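Local coordinates for protein probable transcriptional regulator (Rhodococcus jostii, PDB 3ON2) that probably regulates transcription as a member of the TetR family, binding DNA through an N-terminal helix-turn-helix domain, at residues D28-L33 and R54-L59; R77-A82 and R87-A92. All coordinates share one frame; numbering follows the deposited sequence.

Contact 1. Residues D28-L33 and R54-L59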
ATOM      1  N   ASP A  28      -4.217  -6.533  16.896  1.00 34.35           N
ATOM      2  CA  ASP A  28      -5.253  -7.542  17.110  1.00 35.17           C
ATOM      3  C   ASP A  28      -5.931  -8.051  15.830  1.00 34.77           C
ATOM      4  O   ASP A  28      -6.703  -9.008  15.880  1.00 35.15           O
ATOM      5  CB  ASP A  28      -6.332  -7.015  18.084  1.00 35.83           C
ATOM      6  CG  ASP A  28      -5.783  -6.659  19.490  1.00 38.56           C
ATOM      7  OD1 ASP A  28      -4.822  -7.310  19.979  1.00 41.92           O
ATOM      8  OD2 ASP A  28      -6.345  -5.723  20.129  1.00 40.63           O
ATOM      9  N   GLY A  29      -5.668  -7.421  14.688  1.00 34.23           N
ATOM     10  CA  GLY A  29      -6.367  -7.784  13.455  1.00 33.87           C
ATOM     11  C   GLY A  29      -7.715  -7.094  13.277  1.00 33.78           C
ATOM     12  O   GLY A  29      -8.241  -6.481  14.202  1.00 33.36           O
ATOM     13  N   VAL A  30      -8.278  -7.193  12.076  1.00 34.33           N
ATOM     14  CA  VAL A  30      -9.552  -6.518  11.743  1.00 34.95           C
ATOM     15  C   VAL A  30     -10.728  -6.907  12.664  1.00 35.51           C
ATOM     16  O   VAL A  30     -11.594  -6.076  12.962  1.00 35.70           O
ATOM     17  CB  VAL A  30      -9.914  -6.692  10.240  1.00 35.05           C
ATOM     18  CG1 VAL A  30     -10.204  -8.143   9.910  1.00 34.96           C
ATOM     19  CG2 VAL A  30     -11.095  -5.800   9.837  1.00 35.49           C
ATOM     20  N   ASP A  31     -10.740  -8.145  13.148  1.00 36.11           N
ATOM     21  CA  ASP A  31     -11.806  -8.606  14.059  1.00 36.39           C
ATOM     22  C   ASP A  31     -11.665  -8.025  15.474  1.00 35.93           C
ATOM     23  O   ASP A  31     -12.625  -8.039  16.249  1.00 36.23           O
ATOM     24  CB  ASP A  31     -11.895 -10.143  14.091  1.00 37.36           C
ATOM     25  CG  ASP A  31     -12.178 -10.752  12.706  1.00 39.37           C
ATOM     26  OD1 ASP A  31     -12.961 -10.165  11.923  1.00 42.14           O
ATOM     27  OD2 ASP A  31     -11.614 -11.824  12.387  1.00 42.16           O
ATOM     28  N   GLY A  32     -10.481  -7.500  15.800  1.00 34.82           N
ATOM     29  CA  GLY A  32     -10.300  -6.734  17.035  1.00 33.67           C
ATOM     30  C   GLY A  32     -10.744  -5.273  16.932  1.00 32.85           C
ATOM     31  O   GLY A  32     -10.632  -4.505  17.902  1.00 33.11           O
ATOM     32  N   LEU A  33     -11.244  -4.878  15.761  1.00 31.58           N
ATOM     33  CA  LEU A  33     -11.698  -3.501  15.564  1.00 30.08           C
ATOM     34  C   LEU A  33     -13.141  -3.301  15.951  1.00 28.93           C
ATOM     35  O   LEU A  33     -14.046  -3.947  15.401  1.00 29.23           O
ATOM     36  CB  LEU A  33     -11.516  -3.045  14.117  1.00 30.21           C
ATOM     37  CG  LEU A  33     -10.134  -2.593  13.671  1.00 30.21           C
ATOM     38  CD1 LEU A  33     -10.240  -2.091  12.261  1.00 30.24           C
ATOM     39  CD2 LEU A  33      -9.615  -1.485  14.587  1.00 30.88           C
ATOM     40  N   ARG A  54     -20.218   6.999  10.703  1.00 19.45           N
ATOM     41  CA  ARG A  54     -21.630   6.591  10.718  1.00 21.10           C
ATOM     42  C   ARG A  54     -21.771   5.159  11.245  1.00 20.97           C
ATOM     43  O   ARG A  54     -22.725   4.847  11.949  1.00 21.91           O
ATOM     44  CB  ARG A  54     -22.175   6.670   9.282  1.00 21.45           C
ATOM     45  CG  ARG A  54     -23.600   6.206   9.060  1.00 25.55           C
ATOM     46  CD  ARG A  54     -24.594   7.362   8.994  1.00 28.92           C
ATOM     47  NE  ARG A  54     -24.196   8.430   8.072  1.00 31.87           N
ATOM     48  CZ  ARG A  54     -24.816   8.731   6.925  1.00 32.44           C
ATOM     49  NH1 ARG A  54     -24.369   9.738   6.189  1.00 31.15           N
ATOM     50  NH2 ARG A  54     -25.881   8.038   6.517  1.00 32.41           N
ATOM     51  N   ASP A  55     -20.830   4.291  10.880  1.00 20.60           N
ATOM     52  CA  ASP A  55     -20.842   2.887  11.303  1.00 20.76           C
ATOM     53  C   ASP A  55     -19.458   2.287  11.096  1.00 19.92           C
ATOM     54  O   ASP A  55     -18.547   2.956  10.584  1.00 19.30           O
ATOM     55  CB  ASP A  55     -21.898   2.086  10.517  1.00 21.33           C
ATOM     56  CG  ASP A  55     -21.776   2.264   8.980  1.00 24.48           C
ATOM     57  OD1 ASP A  55     -20.657   2.408   8.428  1.00 25.51           O
ATOM     58  OD2 ASP A  55     -22.827   2.250   8.302  1.00 29.91           O
ATOM     59  N   ARG A  56     -19.304   1.033  11.501  1.00 19.10           N
ATOM     60  CA  ARG A  56     -18.045   0.330  11.389  1.00 18.47           C
ATOM     61  C   ARG A  56     -17.535   0.336   9.962  1.00 17.37           C
ATOM     62  O   ARG A  56     -16.339   0.522   9.735  1.00 17.01           O
ATOM     63  CB  ARG A  56     -18.197  -1.132  11.854  1.00 18.63           C
ATOM     64  CG  ARG A  56     -16.871  -1.919  11.856  1.00 21.98           C
ATOM     65  CD  ARG A  56     -16.994  -3.208  12.689  1.00 27.91           C
ATOM     66  NE  ARG A  56     -15.675  -3.782  12.917  1.00 35.44           N
ATOM     67  CZ  ARG A  56     -15.211  -4.864  12.297  1.00 36.76           C
ATOM     68  NH1 ARG A  56     -13.987  -5.305  12.543  1.00 37.49           N
ATOM     69  NH2 ARG A  56     -15.974  -5.509  11.432  1.00 39.50           N
ATOM     70  N   GLN A  57     -18.422   0.070   9.005  1.00 17.14           N
ATOM     71  CA  GLN A  57     -17.995   0.035   7.604  1.00 17.68           C
ATOM     72  C   GLN A  57     -17.394   1.371   7.138  1.00 17.08           C
ATOM     73  O   GLN A  57     -16.456   1.366   6.372  1.00 17.22           O
ATOM     74  CB  GLN A  57     -19.119  -0.421   6.661  1.00 17.63           C
ATOM     75  CG  GLN A  57     -18.630  -0.733   5.250  1.00 19.89           C
ATOM     76  CD  GLN A  57     -17.678  -1.910   5.238  1.00 21.08           C
ATOM     77  OE1 GLN A  57     -17.981  -2.941   5.812  1.00 22.04           O
ATOM     78  NE2 GLN A  57     -16.513  -1.756   4.601  1.00 21.75           N
ATOM     79  N   ALA A  58     -17.921   2.502   7.618  1.00 17.03           N
ATOM     80  CA  ALA A  58     -17.353   3.797   7.242  1.00 17.03           C
ATOM     81  C   ALA A  58     -15.917   3.925   7.792  1.00 16.58           C
ATOM     82  O   ALA A  58     -15.027   4.423   7.114  1.00 16.81           O
ATOM     83  CB  ALA A  58     -18.234   4.936   7.731  1.00 17.15           C
ATOM     84  N   LEU A  59     -15.699   3.448   9.012  1.00 16.12           N
ATOM     85  CA  LEU A  59     -14.343   3.379   9.569  1.00 15.07           C
ATOM     86  C   LEU A  59     -13.371   2.518   8.724  1.00 15.03           C
ATOM     87  O   LEU A  59     -12.218   2.942   8.422  1.00 13.96           O
ATOM     88  CB  LEU A  59     -14.383   2.857  11.011  1.00 15.74           C
ATOM     89  CG  LEU A  59     -13.005   2.647  11.651  1.00 15.36           C
ATOM     90  CD1 LEU A  59     -12.306   3.991  11.820  1.00 17.99           C
ATOM     91  CD2 LEU A  59     -13.173   1.949  13.005  1.00 17.86           C
TER

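Contact 2. Residues R77-A82 and R87-A92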
ATOM      1  N   ARG A  77       7.561   8.950  -3.330  0.50 16.68           N
ATOM      2  CA  ARG A  77       8.821   9.297  -2.667  0.50 16.81           C
ATOM      3  C   ARG A  77       9.986   8.419  -3.125  0.50 16.84           C
ATOM      4  O   ARG A  77      11.118   8.895  -3.309  0.50 16.84           O
ATOM      5  CB  ARG A  77       8.660   9.236  -1.148  0.50 16.61           C
ATOM      6  CG  ARG A  77       7.737  10.312  -0.616  0.50 16.19           C
ATOM      7  CD  ARG A  77       7.858  10.422   0.893  0.50 15.19           C
ATOM      8  NE  ARG A  77       7.488   9.168   1.545  0.50 13.53           N
ATOM      9  CZ  ARG A  77       6.300   8.940   2.089  0.50 14.11           C
ATOM     10  NH1 ARG A  77       6.042   7.768   2.657  0.50 13.27           N
ATOM     11  NH2 ARG A  77       5.380   9.904   2.091  0.50 14.98           N
ATOM     12  N   ALA A  78       9.710   7.138  -3.317  1.00 17.06           N
ATOM     13  CA  ALA A  78      10.731   6.230  -3.792  1.00 17.61           C
ATOM     14  C   ALA A  78      11.247   6.688  -5.153  1.00 18.02           C
ATOM     15  O   ALA A  78      12.450   6.679  -5.398  1.00 17.98           O
ATOM     16  CB  ALA A  78      10.185   4.807  -3.871  1.00 17.62           C
ATOM     17  N   VAL A  79      10.328   7.053  -6.041  1.00 18.90           N
ATOM     18  CA  VAL A  79      10.697   7.590  -7.359  1.00 20.80           C
ATOM     19  C   VAL A  79      11.534   8.894  -7.234  1.00 21.88           C
ATOM     20  O   VAL A  79      12.616   9.002  -7.805  1.00 23.07           O
ATOM     21  CB  VAL A  79       9.436   7.739  -8.271  1.00 20.83           C
ATOM     22  CG1 VAL A  79       9.744   8.531  -9.551  1.00 21.25           C
ATOM     23  CG2 VAL A  79       8.892   6.344  -8.608  1.00 20.69           C
ATOM     24  N   GLU A  80      11.055   9.851  -6.450  1.00 22.44           N
ATOM     25  CA  GLU A  80      11.808  11.078  -6.168  1.00 23.36           C
ATOM     26  C   GLU A  80      13.220  10.853  -5.594  1.00 22.42           C
ATOM     27  O   GLU A  80      14.145  11.601  -5.910  1.00 21.92           O
ATOM     28  CB  GLU A  80      11.028  11.927  -5.167  1.00 24.59           C
ATOM     29  CG  GLU A  80       9.998  12.816  -5.778  1.00 29.99           C
ATOM     30  CD  GLU A  80      10.547  14.197  -6.045  1.00 36.07           C
ATOM     31  OE1 GLU A  80      11.589  14.310  -6.735  1.00 40.00           O
ATOM     32  OE2 GLU A  80       9.941  15.181  -5.556  1.00 39.93           O
ATOM     33  N   GLU A  81      13.375   9.871  -4.706  1.00 21.64           N
ATOM     34  CA  GLU A  81      14.680   9.585  -4.094  1.00 20.56           C
ATOM     35  C   GLU A  81      15.688   9.054  -5.131  1.00 20.59           C
ATOM     36  O   GLU A  81      16.889   9.318  -5.040  1.00 19.93           O
ATOM     37  CB  GLU A  81      14.506   8.560  -2.964  1.00 20.62           C
ATOM     38  CG  GLU A  81      15.789   8.000  -2.369  1.00 20.65           C
ATOM     39  CD  GLU A  81      15.495   7.030  -1.251  1.00 21.77           C
ATOM     40  OE1 GLU A  81      15.254   7.497  -0.111  1.00 20.44           O
ATOM     41  OE2 GLU A  81      15.481   5.808  -1.516  1.00 22.33           O
ATOM     42  N   ALA A  82      15.185   8.274  -6.089  1.00 20.81           N
ATOM     43  CA  ALA A  82      16.014   7.506  -7.003  1.00 21.06           C
ATOM     44  C   ALA A  82      16.450   8.348  -8.191  1.00 21.72           C
ATOM     45  O   ALA A  82      15.838   9.374  -8.524  1.00 21.14           O
ATOM     46  CB  ALA A  82      15.248   6.262  -7.489  1.00 20.72           C
ATOM     47  N   ARG A  87      15.620   1.996 -15.021  1.00 23.24           N
ATOM     48  CA  ARG A  87      16.099   0.845 -14.248  1.00 22.84           C
ATOM     49  C   ARG A  87      16.125   1.147 -12.751  1.00 21.83           C
ATOM     50  O   ARG A  87      15.713   0.310 -11.943  1.00 21.83           O
ATOM     51  CB  ARG A  87      17.462   0.322 -14.732  1.00 23.40           C
ATOM     52  CG  ARG A  87      17.884  -0.869 -13.932  1.00 25.39           C
ATOM     53  CD  ARG A  87      19.081  -1.614 -14.447  1.00 29.32           C
ATOM     54  NE  ARG A  87      19.106  -2.937 -13.818  1.00 31.85           N
ATOM     55  CZ  ARG A  87      19.968  -3.910 -14.129  1.00 33.95           C
ATOM     56  NH1 ARG A  87      20.881  -3.710 -15.082  1.00 34.34           N
ATOM     57  NH2 ARG A  87      19.909  -5.084 -13.496  1.00 33.77           N
ATOM     58  N   ALA A  88      16.580   2.350 -12.397  1.00 21.20           N
ATOM     59  CA  ALA A  88      16.594   2.830 -10.993  1.00 20.14           C
ATOM     60  C   ALA A  88      15.195   2.996 -10.398  1.00 20.07           C
ATOM     61  O   ALA A  88      14.967   2.654  -9.237  1.00 19.44           O
ATOM     62  CB  ALA A  88      17.362   4.126 -10.875  1.00 18.91           C
ATOM     63  N   ARG A  89      14.269   3.519 -11.198  1.00 19.83           N
ATOM     64  CA  ARG A  89      12.903   3.719 -10.736  1.00 19.87           C
ATOM     65  C   ARG A  89      12.201   2.399 -10.490  1.00 18.92           C
ATOM     66  O   ARG A  89      11.456   2.279  -9.526  1.00 18.94           O
ATOM     67  CB  ARG A  89      12.089   4.505 -11.759  1.00 20.17           C
ATOM     68  CG  ARG A  89      12.498   5.935 -11.832  1.00 23.66           C
ATOM     69  CD  ARG A  89      11.688   6.682 -12.869  1.00 28.46           C
ATOM     70  NE  ARG A  89      11.989   8.096 -12.739  1.00 33.25           N
ATOM     71  CZ  ARG A  89      11.206   9.085 -13.154  1.00 35.58           C
ATOM     72  NH1 ARG A  89      10.039   8.845 -13.753  1.00 36.47           N
ATOM     73  NH2 ARG A  89      11.612  10.322 -12.967  1.00 37.29           N
ATOM     74  N   PHE A  90      12.391   1.436 -11.394  1.00 18.18           N
ATOM     75  CA  PHE A  90      11.781   0.103 -11.241  1.00 17.80           C
ATOM     76  C   PHE A  90      12.281  -0.536  -9.964  1.00 17.16           C
ATOM     77  O   PHE A  90      11.495  -1.049  -9.183  1.00 17.07           O
ATOM     78  CB  PHE A  90      12.128  -0.817 -12.419  1.00 17.71           C
ATOM     79  CG  PHE A  90      11.312  -0.581 -13.678  1.00 19.31           C
ATOM     80  CD1 PHE A  90      10.906   0.696 -14.066  1.00 19.49           C
ATOM     81  CD2 PHE A  90      11.018  -1.651 -14.517  1.00 21.05           C
ATOM     82  CE1 PHE A  90      10.205   0.893 -15.252  1.00 21.02           C
ATOM     83  CE2 PHE A  90      10.307  -1.460 -15.709  1.00 22.34           C
ATOM     84  CZ  PHE A  90       9.891  -0.189 -16.069  1.00 21.02           C
ATOM     85  N   ALA A  91      13.598  -0.499  -9.762  1.00 17.12           N
ATOM     86  CA  ALA A  91      14.208  -1.007  -8.540  1.00 17.56           C
ATOM     87  C   ALA A  91      13.693  -0.295  -7.279  1.00 17.19           C
ATOM     88  O   ALA A  91      13.378  -0.946  -6.275  1.00 17.32           O
ATOM     89  CB  ALA A  91      15.750  -0.945  -8.621  1.00 17.61           C
ATOM     90  N   ALA A  92      13.591   1.030  -7.322  1.00 16.53           N
ATOM     91  CA  ALA A  92      13.113   1.773  -6.153  1.00 15.84           C
ATOM     92  C   ALA A  92      11.656   1.479  -5.815  1.00 15.52           C
ATOM     93  O   ALA A  92      11.312   1.375  -4.633  1.00 15.25           O
ATOM     94  CB  ALA A  92      13.312   3.286  -6.324  1.00 15.52           C
TER
HETATM   95  O   HOH W   1      13.338   8.972 -10.679  1.00 36.73           O

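Contact 1. Residues D28-L33 and R54-L59
Arg56 reaches across from the first turn of helix 56-81 and fastens on the carbonyl oxygen of Leu33, with NE giving a hydrogen bond of 3.0 Å to Leu33 O. The bond is bent, 135° at the hydrogen, and NE sits above the carbonyl plane; NH1 adds a weak bond to the same oxygen. The reach comes from an almost straight chain: CG is anti to the backbone N (chi1 -176°) and the links out to NE stay extended. Beside this polar grip lies the tight part. Leu33 CB comes within 3.7 Å of Arg56 NH1, and the isobutyl group is buried against Leu25, Leu38, Leu60 and Leu63. Val30 CG2 adds an ordinary contact, 4.0 Å from Arg56 NH1. The loose side belongs to exposed Asp31, whose OD1 stays 5.0 Å from Arg56 NH1 without touching it. A sulfate is a weak, long partner of NE. A leucine in place of Arg56 would probably leave Leu33 O without its side-chain donors and the 28-33 turn less firmly tied. Such a tie between the turn before helix 35-41 and the first turn of helix 56-81 fits the compact N-terminal DNA-binding domain of TetR-family proteins, built round a helix-turn-helix.

Contact 2. Residues R77-A82 and R87-A92
The backbones run in roughly opposite directions and come close, with Ala78 CA 5.6 Å from Ala92 CA and Val79 CA likewise 5.6 Å from Arg89 CA. This is the closed end of an alpha-helical hairpin, in which helix 56-81 stops, the chain turns, and helix 86-103 sets off back alongside it. Small residues permit the approach. The methyl of Ala92 fits between Ala78 and Ala82: its CB is 3.6 Å from Ala78 O and 3.7 Å from Ala82 CB. In return, Ala78 CB rests 3.7 Å from Ala92 O. Ala82, the first residue to leave helical geometry, also turns its methyl toward the Ala88 carbonyl.

On another flank the contact is made by longer side chains. Arg89 is extended from CG to NE, which brings one face of its guanidinium against Val79. Val79 CG1, anti to the backbone N (chi1 170°), lies over the centre of that face, 3.9 Å above the plane, so the planar cation is packed by a methyl. Its charge is answered elsewhere: NH1 forms a salt bridge with Glu141 of helix 122-144, and Ile138 of that helix touches both Val79 and Arg89. A water links the Arg89 side chain to the backbone of the other helix, accepting from Arg89 NE at 2.6 Å and placed to donate to Val79 O at 3.0 Å.

In the fold
Helix 56-81 joins the two contacts: contact 1 sits at its first turn and contact 2 at its last. Their centres are 34 Å apart and their nearest atoms about 20 Å, so they do not touch, and they fall on opposite sides of the chain's centre. Contact 1 belongs to the probable DNA-binding end, whose predicted helix-turn-helix (34-53) lies in the chain between its two segments. Contact 2 turns the chain into the helices of the C-terminal domain. The bound polyether's pocket, 17 residues between 68 and 164, begins within helix 56-81 itself; in TetR relatives ligand binding in the C-terminal domain shifts the DNA-binding domains, and this long helix could provide one such connection here.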